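Local coordinates for nigritoxine (Vibrio nigripulchritudo, PDB 5M41), which acts as a bacterial toxin against crustaceans and insects, through a mechanism that is not known from its fold alone, at residues I78-A83 and R170-S175; N102-D107 and F127-T132; A476-M481 and L566-Q571; N561-L566 and I573-N578. One frame throughout, in Å; residues are numbered along the deposited sequence.

Overall arrangement
From the N terminus, interaction 1 opens on strand 77-80 and closes at strand 170-173, adding the last strand of a five-stranded antiparallel sheet. Interaction 2 lies wholly within the span it encloses, tying the turn after strand 98-102 to the end of helix 125-128; the two touch where Ala83 packs on Phe131. Far along the chain and on the opposite side of its centre, with interactions 1 and 3 about 101 Å apart between centres, the other two form a second group. Interaction 3 joins the loop after helix 470-473 to the 566-571 turn, and interaction 4 pairs the strands flanking that turn. These two cross in sequence and share Leu566.

Interaction 1: I78-A83 and R170-S175; sequences IYTYGA and RTINIS
Ile78 and Ile174 form the close-packed end of this contact: CG1 of Ile78 lies 3.6 Å from CB of Ile174, and their CD1 atoms also meet. With chi1 of -67°, Ile78 places its CG1 branch beside its own backbone N and against Ile174, where the 3-10 segment begins. Leu177 also touches Ile78, while Ala63, Ala66 and Leu67 of helix 62-67 pack on Ile174, which places this end in the interior. Beside it, Ile172 sends its CG1 branch to CB of Ile78 and its CD1 across Thr80 at about a right angle; the 3.4 Å between CG2 of Thr80 and CD1 of Ile172 is tighter than usual for two carbons. The backbones beneath are antiparallel strands of a five-stranded sheet, in which 170-173 is an outermost strand. Ile78 and Ile172 make the hydrogen-bonded pair, with N to O distances of 2.8 Å from Ile78 N to Ile172 O and from Ile172 N to Ile78 O. Tyr79 and Thr171 follow as a non-hydrogen-bonded pair on the other face, lying side by side, with OG1 of Thr171 3.4 Å from CE1 of the tyrosine; the phenol OH is bonded to Ser95 O. Toward solvent the contact becomes polar. Arg170 bends at chi2 (91°) and brings NE to OG1 of Thr80, 2.8 Å away, in a nearly straight bond (178°) lying in the guanidinium plane. Ile172 CG2 lies over one guanidinium face, toward its rim. Beyond, a water accepts from Arg170 N and donates to Thr80 O, linking the two backbones on the exposed side.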
loop_
_atom_site.group_PDB
_atom_site.type_symbol
_atom_site.label_atom_id
_atom_site.label_comp_id
_atom_site.label_asym_id
_atom_site.label_seq_id
_atom_site.Cartn_x
_atom_site.Cartn_y
_atom_site.Cartn_z
ATOM N N ILE A 78 -36.444 -38.786 -2.111
ATOM C CA ILE A 78 -35.091 -38.887 -2.662
ATOM C C ILE A 78 -34.499 -40.185 -2.137
ATOM O O ILE A 78 -34.726 -40.534 -0.984
ATOM C CB ILE A 78 -34.189 -37.717 -2.169
ATOM C CG1 ILE A 78 -34.653 -36.374 -2.740
ATOM C CG2 ILE A 78 -32.735 -37.958 -2.527
ATOM C CD1 ILE A 78 -34.628 -36.276 -4.252
ATOM N N TYR A 79 -33.733 -40.903 -2.951
ATOM C CA TYR A 79 -32.964 -42.020 -2.416
ATOM C C TYR A 79 -31.528 -41.563 -2.151
ATOM O O TYR A 79 -30.924 -40.900 -2.992
ATOM C CB TYR A 79 -32.921 -43.207 -3.374
ATOM C CG TYR A 79 -34.266 -43.723 -3.865
ATOM C CD1 TYR A 79 -35.395 -43.676 -3.057
ATOM C CD2 TYR A 79 -34.387 -44.306 -5.126
ATOM C CE1 TYR A 79 -36.627 -44.158 -3.503
ATOM C CE2 TYR A 79 -35.609 -44.799 -5.584
ATOM C CZ TYR A 79 -36.723 -44.722 -4.766
ATOM O OH TYR A 79 -37.948 -45.201 -5.185
ATOM N N THR A 80 -30.981 -41.966 -1.007
ATOM C CA THR A 80 -29.609 -41.665 -0.672
ATOM C C THR A 80 -28.747 -42.906 -0.866
ATOM O O THR A 80 -29.260 -44.026 -0.897
ATOM C CB THR A 80 -29.469 -41.163 0.779
ATOM O OG1 THR A 80 -30.022 -42.135 1.670
ATOM C CG2 THR A 80 -30.181 -39.829 0.940
ATOM N N TYR A 81 -27.450 -42.683 -1.004
ATOM C CA TYR A 81 -26.507 -43.717 -1.392
ATOM C C TYR A 81 -25.274 -43.555 -0.540
ATOM O O TYR A 81 -24.936 -42.433 -0.129
ATOM C CB TYR A 81 -26.022 -43.448 -2.814
ATOM C CG TYR A 81 -27.004 -43.624 -3.948
ATOM C CD1 TYR A 81 -27.794 -44.768 -4.048
ATOM C CD2 TYR A 81 -27.064 -42.693 -4.972
ATOM C CE1 TYR A 81 -28.667 -44.954 -5.119
ATOM C CE2 TYR A 81 -27.935 -42.856 -6.048
ATOM C CZ TYR A 81 -28.723 -43.990 -6.115
ATOM O OH TYR A 81 -29.558 -44.166 -7.178
ATOM N N GLY A 82 -24.547 -44.648 -0.355
ATOM C CA GLY A 82 -23.154 -44.557 0.107
ATOM C C GLY A 82 -22.253 -44.038 -1.002
ATOM O O GLY A 82 -21.327 -44.722 -1.411
ATOM N N ALA A 83 -22.508 -42.818 -1.483
ATOM C CA ALA A 83 -21.755 -42.264 -2.599
ATOM C C ALA A 83 -21.715 -40.751 -2.450
ATOM O O ALA A 83 -22.752 -40.134 -2.283
ATOM C CB ALA A 83 -22.410 -42.654 -3.936
ATOM N N ARG A 170 -32.133 -46.192 0.911
ATOM C CA ARG A 170 -33.201 -45.661 1.750
ATOM C C ARG A 170 -33.760 -44.363 1.188
ATOM O O ARG A 170 -33.102 -43.671 0.407
ATOM C CB ARG A 170 -32.864 -45.618 3.256
ATOM C CG ARG A 170 -31.865 -44.588 3.717
ATOM C CD ARG A 170 -32.435 -43.237 4.160
ATOM N NE ARG A 170 -31.303 -42.293 4.103
ATOM C CZ ARG A 170 -30.843 -41.532 5.093
ATOM N NH1 ARG A 170 -31.445 -41.471 6.283
ATOM N NH2 ARG A 170 -29.777 -40.786 4.859
ATOM N N THR A 171 -34.995 -44.081 1.565
ATOM C CA THR A 171 -35.747 -42.922 1.098
ATOM C C THR A 171 -35.767 -41.832 2.152
ATOM O O THR A 171 -35.992 -42.099 3.314
ATOM C CB THR A 171 -37.190 -43.354 0.767
ATOM O OG1 THR A 171 -37.125 -44.441 -0.155
ATOM C CG2 THR A 171 -38.007 -42.203 0.153
ATOM N N ILE A 172 -35.495 -40.605 1.738
ATOM C CA ILE A 172 -35.619 -39.441 2.609
ATOM C C ILE A 172 -36.487 -38.421 1.896
ATOM O O ILE A 172 -36.687 -38.515 0.682
ATOM C CB ILE A 172 -34.245 -38.774 2.883
ATOM C CG1 ILE A 172 -33.618 -38.269 1.568
ATOM C CG2 ILE A 172 -33.333 -39.734 3.626
ATOM C CD1 ILE A 172 -32.381 -37.388 1.717
ATOM N N ASN A 173 -37.031 -37.478 2.646
ATOM C CA ASN A 173 -37.575 -36.281 2.034
ATOM C C ASN A 173 -36.432 -35.349 1.566
ATOM O O ASN A 173 -35.360 -35.292 2.193
ATOM C CB ASN A 173 -38.494 -35.549 3.008
ATOM C CG ASN A 173 -39.276 -34.440 2.331
ATOM O OD1 ASN A 173 -39.175 -33.269 2.706
ATOM N ND2 ASN A 173 -40.039 -34.802 1.302
ATOM N N ILE A 174 -36.668 -34.631 0.468
ATOM C CA ILE A 174 -35.650 -33.821 -0.171
ATOM C C ILE A 174 -35.106 -32.698 0.743
ATOM O O ILE A 174 -33.954 -32.286 0.585
ATOM C CB ILE A 174 -36.110 -33.270 -1.562
ATOM C CG1 ILE A 174 -34.904 -32.719 -2.338
ATOM C CG2 ILE A 174 -37.200 -32.207 -1.421
ATOM C CD1 ILE A 174 -35.153 -32.519 -3.827
ATOM N N SER A 175 -35.920 -32.237 1.696
ATOM C CA SER A 175 -35.507 -31.216 2.662
ATOM C C SER A 175 -34.361 -31.732 3.563
ATOM O O SER A 175 -33.694 -30.953 4.229
ATOM C CB SER A 175 -36.701 -30.802 3.514
ATOM O OG SER A 175 -37.167 -31.918 4.263
HETATM O O HOH W 1 -29.255 -46.003 0.970
#

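Interaction 2: N102-D107 and F127-T132; sequences NLNSPD and FRQNFT
Asn102 meets both Phe127 and Asn130 across this contact. Its CB packs against the phenyl ring, 3.6 Å from CE1 of Phe127. CG of Asn102, anti to the backbone N (chi1 -179°), lies 3.3 Å from ND2 of Asn130. At the tip, OD1 accepts from ND2 of Asn130 at 2.9 Å and from a backbone amide of its own segment, Asn104 N, 3.0 Å from Asn102 OD1, closing an Asx turn. The two donors reach it from opposite faces of the carbonyl plane, each well out of it, and together they restrict rotation of the amide. ND2 lies 3.4 Å above the plane of the Phe127 ring, over its centre, with amide and ring planes 69° apart; its hydrogen bond goes to Ser126 O. A water extends the link, accepting from ND2 of Asn104 and lying 2.7 Å from OD1 of Asn130, which also bonds to Asn85. The contact therefore joins the type I turn leaving strand 98-102 to Phe127 of helix 125-128 and the type I turn Arg128 to Phe131 that follows. Met86 of strand 86-90 touches Asn102, Phe127 and Asn130, while Asn104 bonds to Asp205 N and Thr201 O beside helices 195-203 and 206-215.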
loop_
_atom_site.group_PDB
_atom_site.type_symbol
_atom_site.label_atom_id
_atom_site.label_comp_id
_atom_site.label_asym_id
_atom_site.label_seq_id
_atom_site.Cartn_x
_atom_site.Cartn_y
_atom_site.Cartn_z
ATOM N N ASN A 102 -25.292 -36.544 -9.998
ATOM C CA ASN A 102 -23.902 -36.470 -9.557
ATOM C C ASN A 102 -23.512 -34.996 -9.597
ATOM O O ASN A 102 -23.183 -34.440 -10.652
ATOM C CB ASN A 102 -22.957 -37.302 -10.460
ATOM C CG ASN A 102 -21.495 -37.261 -9.997
ATOM O OD1 ASN A 102 -21.135 -36.562 -9.022
ATOM N ND2 ASN A 102 -20.630 -37.986 -10.710
ATOM N N LEU A 103 -23.541 -34.358 -8.434
ATOM C CA LEU A 103 -23.289 -32.922 -8.385
ATOM C C LEU A 103 -21.876 -32.556 -8.805
ATOM O O LEU A 103 -21.616 -31.395 -9.149
ATOM C CB LEU A 103 -23.595 -32.359 -6.995
ATOM C CG LEU A 103 -25.015 -32.546 -6.471
ATOM C CD1 LEU A 103 -25.040 -32.146 -5.006
ATOM C CD2 LEU A 103 -26.037 -31.732 -7.274
ATOM N N ASN A 104 -20.963 -33.527 -8.792
ATOM C CA ASN A 104 -19.561 -33.251 -9.146
ATOM C C ASN A 104 -19.166 -33.703 -10.558
ATOM O O ASN A 104 -17.977 -33.731 -10.883
ATOM C CB ASN A 104 -18.600 -33.878 -8.122
ATOM C CG ASN A 104 -17.248 -33.182 -8.099
ATOM O OD1 ASN A 104 -17.193 -31.962 -8.176
ATOM N ND2 ASN A 104 -16.161 -33.943 -8.006
ATOM N N SER A 105 -20.139 -34.087 -11.388
ATOM C CA SER A 105 -19.808 -34.525 -12.749
ATOM C C SER A 105 -19.661 -33.329 -13.674
ATOM O O SER A 105 -20.559 -32.515 -13.746
ATOM C CB SER A 105 -20.885 -35.444 -13.311
ATOM O OG SER A 105 -20.579 -35.832 -14.654
ATOM N N PRO A 106 -18.542 -33.228 -14.398
ATOM C CA PRO A 106 -18.391 -32.140 -15.376
ATOM C C PRO A 106 -19.528 -32.096 -16.417
ATOM O O PRO A 106 -20.050 -31.029 -16.741
ATOM C CB PRO A 106 -17.078 -32.477 -16.085
ATOM C CG PRO A 106 -16.348 -33.383 -15.151
ATOM C CD PRO A 106 -17.375 -34.126 -14.352
ATOM N N ASP A 107 -19.941 -33.251 -16.903
ATOM C CA ASP A 107 -20.775 -33.286 -18.086
ATOM C C ASP A 107 -22.099 -34.037 -17.892
ATOM O O ASP A 107 -23.051 -33.804 -18.623
ATOM C CB ASP A 107 -19.964 -33.865 -19.246
ATOM C CG ASP A 107 -19.346 -35.208 -18.909
ATOM O OD1 ASP A 107 -19.569 -36.157 -19.682
ATOM O OD2 ASP A 107 -18.651 -35.333 -17.866
ATOM N N PHE A 127 -17.765 -40.367 -11.521
ATOM C CA PHE A 127 -18.670 -41.165 -10.682
ATOM C C PHE A 127 -17.859 -42.035 -9.728
ATOM O O PHE A 127 -18.135 -42.111 -8.523
ATOM C CB PHE A 127 -19.604 -42.030 -11.539
ATOM C CG PHE A 127 -20.727 -41.254 -12.172
ATOM C CD1 PHE A 127 -21.972 -41.178 -11.556
ATOM C CD2 PHE A 127 -20.524 -40.540 -13.357
ATOM C CE1 PHE A 127 -23.001 -40.438 -12.129
ATOM C CE2 PHE A 127 -21.555 -39.792 -13.933
ATOM C CZ PHE A 127 -22.794 -39.753 -13.322
ATOM N N ARG A 128 -16.817 -42.641 -10.271
ATOM C CA ARG A 128 -15.999 -43.542 -9.522
ATOM C C ARG A 128 -15.320 -42.860 -8.335
ATOM O O ARG A 128 -15.165 -43.492 -7.288
ATOM C CB ARG A 128 -14.940 -44.144 -10.429
ATOM C CG ARG A 128 -14.282 -45.370 -9.824
ATOM C CD ARG A 128 -13.407 -46.057 -10.861
ATOM N NE ARG A 128 -12.390 -46.849 -10.195
ATOM C CZ ARG A 128 -11.200 -46.380 -9.833
ATOM N NH1 ARG A 128 -10.864 -45.119 -10.092
ATOM N NH2 ARG A 128 -10.343 -47.182 -9.213
ATOM N N GLN A 129 -14.909 -41.602 -8.531
ATOM C CA GLN A 129 -14.263 -40.743 -7.507
ATOM C C GLN A 129 -15.128 -40.538 -6.274
ATOM O O GLN A 129 -14.634 -40.151 -5.232
ATOM C CB GLN A 129 -14.091 -39.330 -8.065
ATOM C CG GLN A 129 -12.762 -39.008 -8.668
ATOM C CD GLN A 129 -12.805 -37.670 -9.393
ATOM O OE1 GLN A 129 -13.762 -36.878 -9.271
ATOM N NE2 GLN A 129 -11.774 -37.421 -10.181
ATOM N N ASN A 130 -16.434 -40.701 -6.434
ATOM C CA ASN A 130 -17.380 -40.451 -5.350
ATOM C C ASN A 130 -17.437 -41.566 -4.318
ATOM O O ASN A 130 -18.161 -41.450 -3.306
ATOM C CB ASN A 130 -18.766 -40.170 -5.923
ATOM C CG ASN A 130 -18.874 -38.787 -6.554
ATOM O OD1 ASN A 130 -18.201 -37.864 -6.129
ATOM N ND2 ASN A 130 -19.750 -38.633 -7.545
ATOM N N PHE A 131 -16.655 -42.631 -4.557
ATOM C CA PHE A 131 -16.589 -43.768 -3.664
ATOM C C PHE A 131 -15.249 -43.806 -2.939
ATOM O O PHE A 131 -14.235 -43.422 -3.501
ATOM C CB PHE A 131 -16.846 -45.068 -4.455
ATOM C CG PHE A 131 -18.230 -45.119 -5.076
ATOM C CD1 PHE A 131 -19.335 -45.557 -4.338
ATOM C CD2 PHE A 131 -18.431 -44.693 -6.393
ATOM C CE1 PHE A 131 -20.605 -45.594 -4.913
ATOM C CE2 PHE A 131 -19.698 -44.706 -6.965
ATOM C CZ PHE A 131 -20.791 -45.157 -6.222
ATOM N N THR A 132 -15.248 -44.256 -1.689
ATOM C CA THR A 132 -14.006 -44.415 -0.935
ATOM C C THR A 132 -13.139 -45.517 -1.551
ATOM O O THR A 132 -13.620 -46.282 -2.406
ATOM C CB THR A 132 -14.291 -44.773 0.533
ATOM O OG1 THR A 132 -14.898 -46.080 0.601
ATOM C CG2 THR A 132 -15.216 -43.690 1.223
HETATM O O HOH W 2 -16.786 -36.815 -8.164
#

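Interaction 3: A476-M481 and L566-Q571; sequences AELSGM and LGVGKQ
Two type I beta turns, Glu477 to Gly480 and Gly567 to Lys570, face each other here, and the contact is van der Waals packing of leucine and valine side chains on each other and on backbone, with no hydrogen bond across it. Leu566, just ahead of the second turn, directs its side chain at the first. A chi1 of -177° sets its CG opposite its own N, and the two methyls beyond spread against the backbone of the 477-480 turn: CD2 of Leu566 comes 3.6 Å from Leu478 O and 4.1 Å from Gly480 CA, while its CD1 lies 3.8 Å from Glu477 O. The leucine therefore meets carbonyl oxygens and an alpha carbon rather than another side chain of that turn. Glu477 O also closes its own turn, accepting from Gly480 N at 3.0 Å. The second turn belongs to the connection between strands 560-562 and 571-576, the first two strands of an antiparallel six-stranded sheet, whereas the first follows helix 470-473. Leu478 makes the return contact. Its CD2 rests on the peptide joining Gly567 to Val568, 3.8 Å from Gly567 C, and its CD1 meets CG2 of Val568 at 4.1 Å. Gly567 and Gly480 both have positive phi (147° and 109°), in backbone regions readily open to glycine. Leu478 and Val568 lie toward the surface. Phe589 of strand 583-589 touches both Leu478 and Leu566, and Ile485 and Asn491 add further packing against Leu566.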
loop_
_atom_site.group_PDB
_atom_site.type_symbol
_atom_site.label_atom_id
_atom_site.label_comp_id
_atom_site.label_asym_id
_atom_site.label_seq_id
_atom_site.Cartn_x
_atom_site.Cartn_y
_atom_site.Cartn_z
ATOM N N ALA A 476 32.609 30.419 8.212
ATOM C CA ALA A 476 33.259 31.488 8.974
ATOM C C ALA A 476 34.522 32.052 8.306
ATOM O O ALA A 476 35.001 33.122 8.700
ATOM C CB ALA A 476 33.551 31.038 10.411
ATOM N N GLU A 477 35.025 31.357 7.283
ATOM C CA GLU A 477 36.333 31.658 6.671
ATOM C C GLU A 477 36.251 32.615 5.475
ATOM O O GLU A 477 35.438 32.416 4.558
ATOM C CB GLU A 477 37.050 30.364 6.243
ATOM C CG GLU A 477 37.418 29.432 7.394
ATOM C CD GLU A 477 38.728 29.786 8.075
ATOM O OE1 GLU A 477 39.780 29.706 7.420
ATOM O OE2 GLU A 477 38.714 30.123 9.273
ATOM N N LEU A 478 37.123 33.626 5.477
ATOM C CA LEU A 478 37.234 34.561 4.353
ATOM C C LEU A 478 37.601 33.865 3.053
ATOM O O LEU A 478 37.280 34.357 1.974
ATOM C CB LEU A 478 38.233 35.686 4.657
ATOM C CG LEU A 478 37.683 36.843 5.495
ATOM C CD1 LEU A 478 38.826 37.723 6.001
ATOM C CD2 LEU A 478 36.645 37.670 4.732
ATOM N N SER A 479 38.250 32.706 3.156
ATOM C CA SER A 479 38.619 31.931 1.963
ATOM C C SER A 479 37.413 31.250 1.276
ATOM O O SER A 479 37.536 30.758 0.152
ATOM C CB SER A 479 39.714 30.912 2.294
ATOM O OG SER A 479 39.468 30.290 3.542
ATOM N N GLY A 480 36.253 31.238 1.943
ATOM C CA GLY A 480 35.033 30.639 1.364
ATOM C C GLY A 480 34.606 29.344 2.032
ATOM O O GLY A 480 35.085 29.017 3.134
ATOM N N MET A 481 33.708 28.604 1.368
ATOM C CA MET A 481 33.107 27.389 1.960
ATOM C C MET A 481 34.042 26.179 1.815
ATOM O O MET A 481 33.838 25.143 2.453
ATOM C CB MET A 481 31.712 27.075 1.365
ATOM C CG MET A 481 30.668 28.180 1.499
ATOM S SD MET A 481 30.316 28.673 3.203
ATOM C CE MET A 481 29.748 27.110 3.882
ATOM N N LEU A 566 30.520 37.472 0.424
ATOM C CA LEU A 566 31.826 37.144 0.999
ATOM C C LEU A 566 32.831 38.309 0.946
ATOM O O LEU A 566 33.089 38.877 -0.115
ATOM C CB LEU A 566 32.413 35.894 0.331
ATOM C CG LEU A 566 33.751 35.389 0.892
ATOM C CD1 LEU A 566 33.571 34.733 2.252
ATOM C CD2 LEU A 566 34.389 34.418 -0.093
ATOM N N GLY A 567 33.401 38.643 2.099
ATOM C CA GLY A 567 34.364 39.738 2.220
ATOM C C GLY A 567 34.219 40.380 3.582
ATOM O O GLY A 567 33.224 40.132 4.288
ATOM N N VAL A 568 35.193 41.216 3.946
ATOM C CA VAL A 568 35.292 41.770 5.301
ATOM C C VAL A 568 34.047 42.516 5.805
ATOM O O VAL A 568 33.558 42.236 6.906
ATOM C CB VAL A 568 36.584 42.601 5.529
ATOM C CG1 VAL A 568 36.514 43.372 6.848
ATOM C CG2 VAL A 568 37.802 41.689 5.533
ATOM N N GLY A 569 33.495 43.452 5.046
ATOM C CA GLY A 569 32.289 44.116 5.596
ATOM C C GLY A 569 30.964 43.371 5.442
ATOM O O GLY A 569 29.937 43.855 5.914
ATOM N N LYS A 570 30.993 42.195 4.797
ATOM C CA LYS A 570 29.819 41.590 4.134
ATOM C C LYS A 570 29.066 40.514 4.948
ATOM O O LYS A 570 29.646 39.875 5.832
ATOM C CB LYS A 570 30.233 40.961 2.777
ATOM C CG LYS A 570 31.213 41.763 1.902
ATOM C CD LYS A 570 30.556 42.961 1.215
ATOM C CE LYS A 570 31.575 43.855 0.501
ATOM N NZ LYS A 570 31.356 45.296 0.854
ATOM N N GLN A 571 27.793 40.285 4.597
ATOM C CA GLN A 571 26.960 39.273 5.277
ATOM C C GLN A 571 26.948 37.917 4.565
ATOM O O GLN A 571 26.371 37.767 3.468
ATOM C CB GLN A 571 25.516 39.766 5.554
ATOM C CG GLN A 571 24.626 38.690 6.220
ATOM C CD GLN A 571 23.206 39.151 6.611
ATOM O OE1 GLN A 571 22.351 39.383 5.746
ATOM N NE2 GLN A 571 22.945 39.247 7.924
#

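Interaction 4: N561-L566 and I573-N578; sequences NNIGDL and IIAVNN
OD1 of Asn562 is gripped by two backbone amides, Ile573 N at 2.9 Å across the contact and Gly564 N, 2.8 Å from that same OD1, within its own segment. They approach from opposite faces of the amide plane, about 40° out of it in each case. The bond from Gly564 makes an Asx turn. The other end of the amide is held as well: ND2 of Asn562 donates to Asp565 O at 2.9 Å, so three bonds fix this side chain. Its CB meets CD1 of Ile574, its partner in a non-hydrogen-bonded antiparallel pair. Asn561 and Ala575 form the adjoining hydrogen-bonded pair, with Ala575 N 2.9 Å from Asn561 O and a return bond from Asn561 N to Ala575 O. Past the end of strand 560-562, Ile563 N still donates to Ile573 O at 2.8 Å. The Ile563 side chain crosses that of Ile573 at about a right angle, CG1 of Ile563 lying 3.7 Å from CG2 of Ile573, and its CD1 reaches CB of Ala575. These strands form a beta hairpin at the edge of the six-stranded sheet. Where strand 560-562 ends, the Asn562 carboxamide takes over part of the pairing: its oxygen satisfies the amide of Ile573 and its nitrogen holds the carbonyl of Asp565 as the chain leaves the strand, making one buried side chain both strand partner and turn former.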
loop_
_atom_site.group_PDB
_atom_site.type_symbol
_atom_site.label_atom_id
_atom_site.label_comp_id
_atom_site.label_asym_id
_atom_site.label_seq_id
_atom_site.Cartn_x
_atom_site.Cartn_y
_atom_site.Cartn_z
ATOM N N ASN A 561 25.531 25.922 2.110
ATOM C CA ASN A 561 26.125 26.819 1.127
ATOM C C ASN A 561 25.937 28.228 1.612
ATOM O O ASN A 561 25.006 28.499 2.382
ATOM C CB ASN A 561 25.440 26.688 -0.228
ATOM C CG ASN A 561 25.662 25.344 -0.855
ATOM O OD1 ASN A 561 24.774 24.470 -0.827
ATOM N ND2 ASN A 561 26.855 25.142 -1.384
ATOM N N ASN A 562 26.815 29.119 1.154
ATOM C CA ASN A 562 26.662 30.539 1.391
ATOM C C ASN A 562 25.855 31.088 0.220
ATOM O O ASN A 562 26.327 31.114 -0.916
ATOM C CB ASN A 562 28.038 31.205 1.502
ATOM C CG ASN A 562 27.964 32.687 1.835
ATOM O OD1 ASN A 562 26.890 33.266 2.074
ATOM N ND2 ASN A 562 29.124 33.312 1.864
ATOM N N ILE A 563 24.613 31.467 0.496
ATOM C CA ILE A 563 23.755 32.071 -0.523
ATOM C C ILE A 563 23.791 33.597 -0.371
ATOM O O ILE A 563 23.072 34.322 -1.063
ATOM C CB ILE A 563 22.301 31.530 -0.455
ATOM C CG1 ILE A 563 21.694 31.758 0.953
ATOM C CG2 ILE A 563 22.259 30.063 -0.895
ATOM C CD1 ILE A 563 20.184 31.603 1.049
ATOM N N GLY A 564 24.627 34.077 0.545
ATOM C CA GLY A 564 24.807 35.519 0.736
ATOM C C GLY A 564 26.066 36.030 0.049
ATOM O O GLY A 564 26.305 35.745 -1.134
ATOM N N ASP A 565 26.886 36.765 0.798
ATOM C CA ASP A 565 28.098 37.413 0.247
ATOM C C ASP A 565 29.384 36.966 0.916
ATOM O O ASP A 565 29.348 36.180 1.866
ATOM C CB ASP A 565 27.968 38.917 0.384
ATOM C CG ASP A 565 26.887 39.468 -0.491
ATOM O OD1 ASP A 565 26.670 38.893 -1.583
ATOM O OD2 ASP A 565 26.246 40.462 -0.087
ATOM N N LEU A 566 30.520 37.472 0.424
ATOM C CA LEU A 566 31.826 37.144 0.999
ATOM C C LEU A 566 32.831 38.309 0.946
ATOM O O LEU A 566 33.089 38.877 -0.115
ATOM C CB LEU A 566 32.413 35.894 0.331
ATOM C CG LEU A 566 33.751 35.389 0.892
ATOM C CD1 LEU A 566 33.571 34.733 2.252
ATOM C CD2 LEU A 566 34.389 34.418 -0.093
ATOM N N ILE A 573 25.403 34.302 4.388
ATOM C CA ILE A 573 24.083 33.729 4.693
ATOM C C ILE A 573 24.193 32.228 4.412
ATOM O O ILE A 573 24.278 31.812 3.246
ATOM C CB ILE A 573 22.949 34.357 3.844
ATOM C CG1 ILE A 573 22.836 35.869 4.103
ATOM C CG2 ILE A 573 21.614 33.678 4.155
ATOM C CD1 ILE A 573 21.901 36.613 3.159
ATOM N N ILE A 574 24.230 31.427 5.483
ATOM C CA ILE A 574 24.629 30.016 5.371
ATOM C C ILE A 574 23.382 29.134 5.542
ATOM O O ILE A 574 22.718 29.158 6.606
ATOM C CB ILE A 574 25.711 29.627 6.416
ATOM C CG1 ILE A 574 26.785 30.732 6.586
ATOM C CG2 ILE A 574 26.333 28.271 6.090
ATOM C CD1 ILE A 574 27.698 30.934 5.384
ATOM N N ALA A 575 23.055 28.383 4.494
ATOM C CA ALA A 575 21.762 27.685 4.397
ATOM C C ALA A 575 21.925 26.220 4.041
ATOM O O ALA A 575 22.683 25.868 3.121
ATOM C CB ALA A 575 20.872 28.368 3.360
ATOM N N VAL A 576 21.185 25.370 4.747
ATOM C CA VAL A 576 21.263 23.940 4.517
ATOM C C VAL A 576 20.468 23.567 3.236
ATOM O O VAL A 576 19.568 24.314 2.831
ATOM C CB VAL A 576 20.812 23.150 5.782
ATOM C CG1 VAL A 576 19.293 23.122 5.915
ATOM C CG2 VAL A 576 21.357 21.728 5.741
ATOM N N ASN A 577 20.836 22.465 2.569
ATOM C CA ASN A 577 20.137 22.038 1.359
ATOM C C ASN A 577 18.739 21.473 1.600
ATOM O O ASN A 577 17.871 21.582 0.712
ATOM C CB ASN A 577 20.924 20.975 0.612
ATOM C CG ASN A 577 22.152 21.526 -0.073
ATOM O OD1 ASN A 577 22.258 22.725 -0.325
ATOM N ND2 ASN A 577 23.085 20.637 -0.394
ATOM N N ASN A 578 18.529 20.853 2.773
ATOM C CA ASN A 578 17.244 20.167 3.092
ATOM C C ASN A 578 16.044 20.927 2.544
ATOM O O ASN A 578 15.861 22.108 2.871
ATOM C CB ASN A 578 17.066 20.014 4.598
ATOM C CG ASN A 578 15.977 18.999 4.956
ATOM O OD1 ASN A 578 14.836 19.062 4.456
ATOM N ND2 ASN A 578 16.333 18.044 5.809
#